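Local coordinates for germination protein YpeB (Bacillus megaterium QM B1551, PDB 5BOI) that takes part in the germination of Bacillus spores, the PepSY-containing C-terminal part described here probably serving an inhibitory role, at residues T54-I62 with L70-I78. Residues are numbered along the deposited sequence; the frame is centred on the assembly and turned at random.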
loop_
_atom_site.group_PDB
_atom_site.type_symbol
_atom_site.label_atom_id
_atom_site.label_comp_id
_atom_site.label_asym_id
_atom_site.label_seq_id
_atom_site.Cartn_x
_atom_site.Cartn_y
_atom_site.Cartn_z
ATOM N N THR A 54 -21.460 4.001 -19.505
ATOM C CA THR A 54 -20.274 4.277 -20.297
ATOM C C THR A 54 -19.676 2.907 -20.538
ATOM O O THR A 54 -20.117 1.953 -19.925
ATOM C CB THR A 54 -19.279 5.188 -19.571
ATOM O OG1 THR A 54 -18.687 4.471 -18.484
ATOM C CG2 THR A 54 -19.994 6.407 -19.023
ATOM N N ASN A 55 -18.689 2.778 -21.412
ATOM C CA ASN A 55 -18.031 1.481 -21.543
ATOM C C ASN A 55 -16.658 1.487 -20.866
ATOM O O ASN A 55 -15.679 0.954 -21.393
ATOM C CB ASN A 55 -17.917 1.081 -23.012
ATOM C CG ASN A 55 -19.209 0.493 -23.551
ATOM O OD1 ASN A 55 -20.155 0.247 -22.797
ATOM N ND2 ASN A 55 -19.252 0.256 -24.859
ATOM N N GLN A 56 -16.610 2.117 -19.696
ATOM C CA GLN A 56 -15.444 2.090 -18.824
ATOM C C GLN A 56 -15.144 0.669 -18.356
ATOM O O GLN A 56 -16.042 -0.053 -17.914
ATOM C CB GLN A 56 -15.658 3.001 -17.608
ATOM C CG GLN A 56 -15.578 4.501 -17.878
ATOM C CD GLN A 56 -14.162 4.996 -18.154
ATOM O OE1 GLN A 56 -13.213 4.212 -18.218
ATOM N NE2 GLN A 56 -14.018 6.310 -18.309
ATOM N N GLU A 57 -13.879 0.274 -18.437
ATOM C CA GLU A 57 -13.489 -1.068 -18.033
ATOM C C GLU A 57 -12.627 -1.064 -16.778
ATOM O O GLU A 57 -11.795 -0.177 -16.576
ATOM C CB GLU A 57 -12.750 -1.772 -19.167
ATOM C CG GLU A 57 -13.581 -1.960 -20.419
ATOM C CD GLU A 57 -12.836 -2.723 -21.490
ATOM O OE1 GLU A 57 -12.166 -3.720 -21.151
ATOM O OE2 GLU A 57 -12.914 -2.323 -22.671
ATOM N N THR A 58 -12.849 -2.066 -15.937
ATOM C CA THR A 58 -12.091 -2.248 -14.707
ATOM C C THR A 58 -11.482 -3.641 -14.713
ATOM O O THR A 58 -12.149 -4.621 -15.065
ATOM C CB THR A 58 -12.977 -2.070 -13.454
ATOM O OG1 THR A 58 -13.415 -0.708 -13.375
ATOM C CG2 THR A 58 -12.203 -2.430 -12.170
ATOM N N TYR A 59 -10.213 -3.724 -14.330
ATOM C CA TYR A 59 -9.502 -4.988 -14.326
ATOM C C TYR A 59 -9.187 -5.373 -12.892
ATOM O O TYR A 59 -8.671 -4.566 -12.122
ATOM C CB TYR A 59 -8.222 -4.892 -15.158
ATOM C CG TYR A 59 -8.455 -4.293 -16.527
ATOM C CD1 TYR A 59 -8.457 -2.911 -16.715
ATOM C CD2 TYR A 59 -8.697 -5.102 -17.628
ATOM C CE1 TYR A 59 -8.679 -2.357 -17.968
ATOM C CE2 TYR A 59 -8.917 -4.558 -18.879
ATOM C CZ TYR A 59 -8.909 -3.185 -19.044
ATOM O OH TYR A 59 -9.131 -2.638 -20.287
ATOM N N MET A 60 -9.502 -6.606 -12.537
ATOM C CA MET A 60 -9.310 -7.044 -11.174
ATOM C C MET A 60 -8.762 -8.452 -11.124
ATOM O O MET A 60 -9.249 -9.347 -11.816
ATOM C CB MET A 60 -10.621 -6.976 -10.396
ATOM C CG MET A 60 -10.444 -7.404 -8.946
ATOM S SD MET A 60 -11.849 -6.960 -7.904
ATOM C CE MET A 60 -11.205 -7.368 -6.279
ATOM N N ASP A 61 -7.750 -8.644 -10.291
ATOM C CA ASP A 61 -7.191 -9.963 -10.093
ATOM C C ASP A 61 -7.480 -10.454 -8.678
ATOM O O ASP A 61 -7.355 -9.716 -7.693
ATOM C CB ASP A 61 -5.690 -9.955 -10.379
ATOM C CG ASP A 61 -5.383 -9.722 -11.855
ATOM O OD1 ASP A 61 -5.395 -10.707 -12.623
ATOM O OD2 ASP A 61 -5.132 -8.561 -12.250
ATOM N N ILE A 62 -7.899 -11.705 -8.595
ATOM C CA ILE A 62 -8.207 -12.343 -7.327
ATOM C C ILE A 62 -7.510 -13.694 -7.287
ATOM O O ILE A 62 -7.385 -14.368 -8.310
ATOM C CB ILE A 62 -9.725 -12.519 -7.130
ATOM C CG1 ILE A 62 -10.464 -11.217 -7.467
ATOM C CG2 ILE A 62 -10.043 -13.006 -5.724
ATOM C CD1 ILE A 62 -11.910 -11.193 -7.033
ATOM N N LEU A 70 -6.359 -9.064 -4.971
ATOM C CA LEU A 70 -4.932 -8.924 -5.197
ATOM C C LEU A 70 -4.559 -7.597 -5.859
ATOM O O LEU A 70 -3.639 -6.911 -5.417
ATOM C CB LEU A 70 -4.449 -10.085 -6.056
ATOM C CG LEU A 70 -2.944 -10.260 -6.190
ATOM C CD1 LEU A 70 -2.321 -10.600 -4.834
ATOM C CD2 LEU A 70 -2.668 -11.336 -7.220
ATOM N N TRP A 71 -5.271 -7.246 -6.929
ATOM C CA TRP A 71 -4.921 -6.092 -7.760
ATOM C C TRP A 71 -6.167 -5.561 -8.468
ATOM O O TRP A 71 -7.039 -6.337 -8.855
ATOM C CB TRP A 71 -3.834 -6.483 -8.771
ATOM C CG TRP A 71 -3.301 -5.348 -9.610
ATOM C CD1 TRP A 71 -2.284 -4.489 -9.290
ATOM C CD2 TRP A 71 -3.744 -4.967 -10.920
ATOM N NE1 TRP A 71 -2.077 -3.590 -10.314
ATOM C CE2 TRP A 71 -2.961 -3.864 -11.328
ATOM C CE3 TRP A 71 -4.734 -5.448 -11.786
ATOM C CZ2 TRP A 71 -3.137 -3.235 -12.561
ATOM C CZ3 TRP A 71 -4.904 -4.819 -13.015
ATOM C CH2 TRP A 71 -4.108 -3.729 -13.386
ATOM N N VAL A 72 -6.259 -4.239 -8.595
ATOM C CA VAL A 72 -7.387 -3.573 -9.260
ATOM C C VAL A 72 -6.918 -2.382 -10.071
ATOM O O VAL A 72 -6.024 -1.635 -9.662
ATOM C CB VAL A 72 -8.467 -3.066 -8.251
ATOM C CG1 VAL A 72 -9.509 -2.172 -8.956
ATOM C CG2 VAL A 72 -9.152 -4.218 -7.548
ATOM N N LEU A 73 -7.513 -2.193 -11.239
ATOM C CA LEU A 73 -7.326 -0.934 -11.938
ATOM C C LEU A 73 -8.583 -0.566 -12.705
ATOM O O LEU A 73 -9.051 -1.343 -13.536
ATOM C CB LEU A 73 -6.136 -1.002 -12.888
ATOM C CG LEU A 73 -5.899 0.347 -13.569
ATOM C CD1 LEU A 73 -5.751 1.433 -12.511
ATOM C CD2 LEU A 73 -4.682 0.301 -14.480
ATOM N N GLU A 74 -9.140 0.600 -12.378
ATOM C CA GLU A 74 -10.232 1.183 -13.142
ATOM C C GLU A 74 -9.597 2.146 -14.117
ATOM O O GLU A 74 -9.066 3.175 -13.701
ATOM C CB GLU A 74 -11.237 1.917 -12.247
ATOM C CG GLU A 74 -11.834 1.075 -11.124
ATOM C CD GLU A 74 -12.978 1.784 -10.406
ATOM O OE1 GLU A 74 -13.481 2.804 -10.937
ATOM O OE2 GLU A 74 -13.370 1.322 -9.309
ATOM N N ASP A 75 -9.637 1.812 -15.403
ATOM C CA ASP A 75 -8.940 2.598 -16.420
ATOM C C ASP A 75 -9.750 3.828 -16.817
ATOM O O ASP A 75 -10.443 3.836 -17.837
ATOM C CB ASP A 75 -8.635 1.740 -17.644
ATOM C CG ASP A 75 -7.721 2.438 -18.627
ATOM O OD1 ASP A 75 -6.915 3.289 -18.195
ATOM O OD2 ASP A 75 -7.813 2.132 -19.830
ATOM N N ARG A 76 -9.632 4.869 -16.001
ATOM C CA ARG A 76 -10.506 6.030 -16.072
ATOM C C ARG A 76 -9.732 7.306 -15.758
ATOM O O ARG A 76 -9.012 7.372 -14.762
ATOM C CB ARG A 76 -11.675 5.859 -15.096
ATOM C CG ARG A 76 -12.783 6.883 -15.245
ATOM C CD ARG A 76 -14.000 6.521 -14.393
ATOM N NE ARG A 76 -13.894 6.967 -13.004
ATOM C CZ ARG A 76 -13.648 6.168 -11.969
ATOM N NH1 ARG A 76 -13.584 6.673 -10.744
ATOM N NH2 ARG A 76 -13.474 4.865 -12.154
ATOM N N ASP A 77 -9.881 8.321 -16.604
ATOM C CA ASP A 77 -9.235 9.606 -16.372
ATOM C C ASP A 77 -10.157 10.549 -15.590
ATOM O O ASP A 77 -11.335 10.701 -15.935
ATOM C CB ASP A 77 -8.825 10.242 -17.700
ATOM C CG ASP A 77 -7.989 11.487 -17.514
ATOM O OD1 ASP A 77 -6.837 11.375 -17.038
ATOM O OD2 ASP A 77 -8.490 12.581 -17.831
ATOM N N ILE A 78 -9.613 11.189 -14.558
ATOM C CA ILE A 78 -10.404 12.000 -13.615
ATOM C C ILE A 78 -10.423 13.487 -14.013
ATOM O O ILE A 78 -9.374 14.130 -14.089
ATOM C CB ILE A 78 -9.861 11.846 -12.176
ATOM C CG1 ILE A 78 -9.731 10.360 -11.798
ATOM C CG2 ILE A 78 -10.705 12.626 -11.186
ATOM C CD1 ILE A 78 -11.051 9.559 -11.931
HETATM O O HOH W 1 -12.098 1.991 -19.691
#
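Tyr-59, Asp-61 and Trp-71 bury the largest areas where antiparallel strands 57-62 and 70-74 pair, and together they illustrate how a hairpin ladder is dressed on one face. Tyr-59 and Leu-73 form a hydrogen-bonded pair, with Tyr-59 N 2.8 Å from Leu-73 O and Leu-73 N giving a bond back to Tyr-59 O. With its CG lying anti to the carbonyl carbon (chi1 -49°), the tyrosine ring presents its edge to Leu-73 O and to the CB of Asp-75. The indole of Trp-71 extends the other way round, CG opposite the backbone N (chi1 -175°), and this carries CZ3 to 4.0 Å from Tyr-59 CB. Asp-61 lies alongside that indole, OD2 3.2 Å from Trp-71 CE3 in an oblique approach, while its OD1 is bonded to Ser-46. Its carbonyl faces both Leu-70 and Trp-71, a classic beta bulge: Leu-70 N binds Asp-61 O at 3.0 Å, and the bond from Trp-71 N is weak. On the reverse face Met-60 CG packs 3.7 Å from Val-72 CG2. Beyond the ladder the bent chain of Gln-56 crosses Arg-76 at about a right angle, its amide end lying against Arg-76 CG and Asp-75 O; an alanine here would probably leave a gap beside the arginine's aliphatic stem. One water joins Glu-57 N to Asp-75 O. Strand 44-50 flanks the hairpin beside 57-62 and strand 146-150 flanks it beside 70-74, while helix 12-22 packs over the Met-60 and Val-72 face.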